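Local coordinates for protein phosphatidylinositol-specific phospholipase C1 (Streptomyces antibioticus, PDB 3H4X) that belongs to the calcium-dependent phosphatidylinositol-specific phospholipase C family and folds as an alpha/beta barrel of largely parallel strands, at residues A25-H37 against L327-A339. Residues are numbered along the deposited sequence; the frame is centred on the assembly and turned at random.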
loop_
_atom_site.group_PDB
_atom_site.type_symbol
_atom_site.label_atom_id
_atom_site.label_comp_id
_atom_site.label_asym_id
_atom_site.label_seq_id
_atom_site.Cartn_x
_atom_site.Cartn_y
_atom_site.Cartn_z
ATOM N N ALA A 25 -17.094 14.893 5.799
ATOM C CA ALA A 25 -17.006 13.473 5.344
ATOM C C ALA A 25 -16.403 12.502 6.367
ATOM O O ALA A 25 -16.887 12.407 7.514
ATOM C CB ALA A 25 -16.299 13.377 4.002
ATOM N N THR A 26 -15.288 11.856 6.021
ATOM C CA THR A 26 -14.209 12.430 5.216
ATOM C C THR A 26 -13.928 11.841 3.824
ATOM O O THR A 26 -14.710 11.063 3.280
ATOM C CB THR A 26 -12.914 12.232 6.002
ATOM O OG1 THR A 26 -12.788 10.841 6.327
ATOM C CG2 THR A 26 -12.950 13.034 7.295
ATOM N N THR A 27 -12.780 12.230 3.268
ATOM C CA THR A 27 -12.271 11.649 2.029
ATOM C C THR A 27 -11.056 10.787 2.327
ATOM O O THR A 27 -10.533 10.782 3.442
ATOM C CB THR A 27 -11.800 12.721 1.033
ATOM O OG1 THR A 27 -10.522 13.222 1.450
ATOM C CG2 THR A 27 -12.809 13.864 0.921
ATOM N N TYR A 28 -10.584 10.080 1.308
ATOM C CA TYR A 28 -9.413 9.234 1.472
ATOM C C TYR A 28 -8.192 10.061 1.871
ATOM O O TYR A 28 -7.235 9.531 2.432
ATOM C CB TYR A 28 -9.129 8.448 0.190
ATOM C CG TYR A 28 -8.518 7.083 0.434
ATOM C CD1 TYR A 28 -9.204 6.115 1.155
ATOM C CD2 TYR A 28 -7.264 6.759 -0.073
ATOM C CE1 TYR A 28 -8.655 4.865 1.377
ATOM C CE2 TYR A 28 -6.708 5.511 0.138
ATOM C CZ TYR A 28 -7.403 4.571 0.867
ATOM O OH TYR A 28 -6.844 3.333 1.072
ATOM N N GLY A 29 -8.233 11.361 1.583
ATOM C CA GLY A 29 -7.132 12.263 1.904
ATOM C C GLY A 29 -7.285 13.073 3.181
ATOM O O GLY A 29 -6.373 13.810 3.550
ATOM N N THR A 30 -8.425 12.948 3.859
ATOM C CA THR A 30 -8.654 13.719 5.088
ATOM C C THR A 30 -8.924 12.843 6.309
ATOM O O THR A 30 -9.401 13.322 7.341
ATOM C CB THR A 30 -9.778 14.765 4.921
ATOM O OG1 THR A 30 -11.023 14.105 4.659
ATOM C CG2 THR A 30 -9.449 15.707 3.777
ATOM N N SER A 31 -8.575 11.566 6.195
ATOM C CA SER A 31 -8.739 10.620 7.289
ATOM C C SER A 31 -7.399 10.011 7.688
ATOM O O SER A 31 -6.435 10.027 6.917
ATOM C CB SER A 31 -9.692 9.502 6.877
ATOM O OG SER A 31 -9.149 8.753 5.802
ATOM N N THR A 32 -7.349 9.481 8.903
ATOM C CA THR A 32 -6.225 8.692 9.370
ATOM C C THR A 32 -6.756 7.330 9.772
ATOM O O THR A 32 -7.744 7.228 10.507
ATOM C CB THR A 32 -5.539 9.340 10.577
ATOM O OG1 THR A 32 -5.153 10.677 10.246
ATOM C CG2 THR A 32 -4.314 8.544 10.989
ATOM N N SER A 33 -6.107 6.283 9.278
ATOM C CA SER A 33 -6.541 4.924 9.541
ATOM C C SER A 33 -5.327 4.043 9.832
ATOM O O SER A 33 -4.196 4.536 9.889
ATOM C CB SER A 33 -7.396 4.397 8.383
ATOM O OG SER A 33 -6.720 4.489 7.142
ATOM N N VAL A 34 -5.558 2.750 10.023
ATOM C CA VAL A 34 -4.547 1.890 10.622
ATOM C C VAL A 34 -4.206 0.693 9.738
ATOM O O VAL A 34 -5.085 0.090 9.120
ATOM C CB VAL A 34 -5.005 1.413 12.023
ATOM C CG1 VAL A 34 -3.892 0.653 12.726
ATOM C CG2 VAL A 34 -5.460 2.606 12.859
ATOM N N GLY A 35 -2.922 0.351 9.684
ATOM C CA GLY A 35 -2.475 -0.759 8.859
ATOM C C GLY A 35 -1.721 -1.818 9.631
ATOM O O GLY A 35 -1.242 -1.579 10.746
ATOM N N VAL A 36 -1.623 -2.997 9.025
ATOM C CA VAL A 36 -0.864 -4.103 9.582
ATOM C C VAL A 36 0.260 -4.482 8.634
ATOM O O VAL A 36 0.028 -4.814 7.471
ATOM C CB VAL A 36 -1.741 -5.346 9.816
ATOM C CG1 VAL A 36 -0.900 -6.495 10.344
ATOM C CG2 VAL A 36 -2.869 -5.026 10.771
ATOM N N HIS A 37 1.483 -4.432 9.143
ATOM C CA HIS A 37 2.653 -4.819 8.376
ATOM C C HIS A 37 2.695 -6.339 8.207
ATOM O O HIS A 37 2.299 -7.079 9.105
ATOM C CB HIS A 37 3.914 -4.325 9.090
ATOM C CG HIS A 37 5.160 -4.450 8.271
ATOM N ND1 HIS A 37 6.175 -5.328 8.583
ATOM C CD2 HIS A 37 5.546 -3.813 7.141
ATOM C CE1 HIS A 37 7.138 -5.220 7.683
ATOM N NE2 HIS A 37 6.779 -4.309 6.796
ATOM N N LEU A 327 -5.349 -6.505 18.099
ATOM C CA LEU A 327 -6.245 -5.404 18.441
ATOM C C LEU A 327 -7.120 -4.952 17.272
ATOM O O LEU A 327 -6.985 -3.828 16.793
ATOM C CB LEU A 327 -5.438 -4.212 18.964
ATOM C CG LEU A 327 -4.527 -4.449 20.171
ATOM C CD1 LEU A 327 -3.621 -3.246 20.390
ATOM C CD2 LEU A 327 -5.344 -4.750 21.419
ATOM N N PRO A 328 -8.032 -5.822 16.811
ATOM C CA PRO A 328 -8.871 -5.459 15.667
ATOM C C PRO A 328 -9.690 -4.188 15.895
ATOM O O PRO A 328 -9.987 -3.465 14.945
ATOM C CB PRO A 328 -9.789 -6.677 15.492
ATOM C CG PRO A 328 -9.683 -7.443 16.775
ATOM C CD PRO A 328 -8.312 -7.179 17.303
ATOM N N SER A 329 -10.050 -3.910 17.145
ATOM C CA SER A 329 -10.790 -2.694 17.455
ATOM C C SER A 329 -9.968 -1.466 17.072
ATOM O O SER A 329 -10.499 -0.490 16.540
ATOM C CB SER A 329 -11.160 -2.648 18.941
ATOM O OG SER A 329 -10.024 -2.372 19.741
ATOM N N VAL A 330 -8.669 -1.524 17.345
ATOM C CA VAL A 330 -7.761 -0.449 16.968
ATOM C C VAL A 330 -7.570 -0.419 15.451
ATOM O O VAL A 330 -7.571 0.647 14.838
ATOM C CB VAL A 330 -6.394 -0.591 17.668
ATOM C CG1 VAL A 330 -5.411 0.447 17.144
ATOM C CG2 VAL A 330 -6.558 -0.467 19.178
ATOM N N LEU A 331 -7.431 -1.594 14.844
ATOM C CA LEU A 331 -7.221 -1.672 13.398
ATOM C C LEU A 331 -8.344 -1.019 12.597
ATOM O O LEU A 331 -8.108 -0.519 11.497
ATOM C CB LEU A 331 -7.040 -3.120 12.949
ATOM C CG LEU A 331 -5.824 -3.823 13.547
ATOM C CD1 LEU A 331 -5.729 -5.241 13.012
ATOM C CD2 LEU A 331 -4.552 -3.048 13.261
ATOM N N LYS A 332 -9.558 -1.022 13.145
ATOM C CA LYS A 332 -10.715 -0.469 12.443
ATOM C C LYS A 332 -10.846 1.042 12.606
ATOM O O LYS A 332 -11.726 1.659 12.011
ATOM C CB LYS A 332 -12.008 -1.129 12.928
ATOM C CG LYS A 332 -12.102 -2.612 12.672
ATOM C CD LYS A 332 -13.379 -3.183 13.265
ATOM C CE LYS A 332 -13.470 -4.674 13.013
ATOM N NZ LYS A 332 -12.280 -5.371 13.555
ATOM N N THR A 333 -9.982 1.630 13.426
ATOM C CA THR A 333 -10.076 3.048 13.754
ATOM C C THR A 333 -9.892 3.945 12.530
ATOM O O THR A 333 -8.933 3.787 11.772
ATOM C CB THR A 333 -9.034 3.442 14.822
ATOM O OG1 THR A 333 -9.247 2.673 16.010
ATOM C CG2 THR A 333 -9.142 4.923 15.158
ATOM N N VAL A 334 -10.822 4.874 12.337
ATOM C CA VAL A 334 -10.682 5.910 11.325
ATOM C C VAL A 334 -11.046 7.239 11.971
ATOM O O VAL A 334 -12.155 7.395 12.490
ATOM C CB VAL A 334 -11.600 5.664 10.111
ATOM C CG1 VAL A 334 -11.390 6.745 9.066
ATOM C CG2 VAL A 334 -11.343 4.284 9.508
ATOM N N VAL A 335 -10.112 8.185 11.959
ATOM C CA VAL A 335 -10.329 9.481 12.597
ATOM C C VAL A 335 -9.948 10.610 11.651
ATOM O O VAL A 335 -9.306 10.375 10.624
ATOM C CB VAL A 335 -9.524 9.613 13.910
ATOM C CG1 VAL A 335 -9.959 8.553 14.914
ATOM C CG2 VAL A 335 -8.031 9.518 13.637
ATOM N N PRO A 336 -10.350 11.846 11.982
ATOM C CA PRO A 336 -9.981 12.952 11.112
ATOM C C PRO A 336 -8.474 13.172 11.081
ATOM O O PRO A 336 -7.800 13.058 12.104
ATOM C CB PRO A 336 -10.691 14.155 11.745
ATOM C CG PRO A 336 -11.824 13.558 12.510
ATOM C CD PRO A 336 -11.289 12.264 13.037
ATOM N N ARG A 337 -7.963 13.477 9.895
ATOM C CA ARG A 337 -6.551 13.760 9.688
ATOM C C ARG A 337 -6.266 15.237 9.940
ATOM O O ARG A 337 -6.957 16.103 9.409
ATOM C CB ARG A 337 -6.175 13.395 8.252
ATOM C CG ARG A 337 -4.742 13.697 7.864
ATOM C CD ARG A 337 -4.554 13.475 6.368
ATOM N NE ARG A 337 -3.147 13.475 5.990
ATOM C CZ ARG A 337 -2.704 13.457 4.739
ATOM N NH1 ARG A 337 -3.554 13.462 3.726
ATOM N NH2 ARG A 337 -1.400 13.443 4.505
ATOM N N GLY A 338 -5.243 15.521 10.739
ATOM C CA GLY A 338 -4.833 16.902 10.979
ATOM C C GLY A 338 -5.757 17.665 11.906
ATOM O O GLY A 338 -6.067 18.835 11.666
ATOM N N ALA A 339 -6.192 17.000 12.970
ATOM C CA ALA A 339 -7.024 17.627 13.990
ATOM C C ALA A 339 -8.477 17.685 13.545
ATOM O O ALA A 339 -9.258 16.780 13.838
ATOM C CB ALA A 339 -6.505 19.019 14.319
HETATM O O HOH W 1 -8.399 1.695 10.091
#
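Thr32 and Val335 pair through their backbones in both directions, Thr32 N to Val335 O at 2.8 Å and Val335 N to Thr32 O at 2.9 Å, forming the hydrogen-bonded antiparallel pair that ties strand 334-336 to strand 31-36. Beyond it, Arg337 N donates to Thr30 O at 2.9 Å. Past Val334 the direct ladder gives way to a water, which accepts from Val34 N and donates to Leu331 O (2.6 Å) and Thr333 O, bridging Val34 to the backbone of residues 331-333, which leads from helix 328-331 into strand 334-336.

Among side chains, Arg337 runs out extended, its CG anti to the backbone N (chi1 177°), and crosses the Thr32 side chain at about a right angle, its CB 3.5 Å from Thr32 OG1. Its NH1 then donates to Gly29 O at 2.8 Å, with that oxygen lying in the guanidinium plane; His316 O and Tyr281 O take NE and NH2, so three backbone carbonyls fix the orientation of the buried group. Thr32 OG1 itself is hydrogen-bonded to Ala317 O.

The apolar part lies at the other end. Leu331 turns both methyls to Val36 CG2, CD2 at 3.6 Å, while CD2 also meets Val34 CG1 at 3.8 Å.

Because strand 31-36 also pairs in parallel with strands 58-64 and 319-322, the arrangement is a C-terminal antiparallel strand added to the N-terminal strand of a closed, TIM-barrel-like phospholipase C fold.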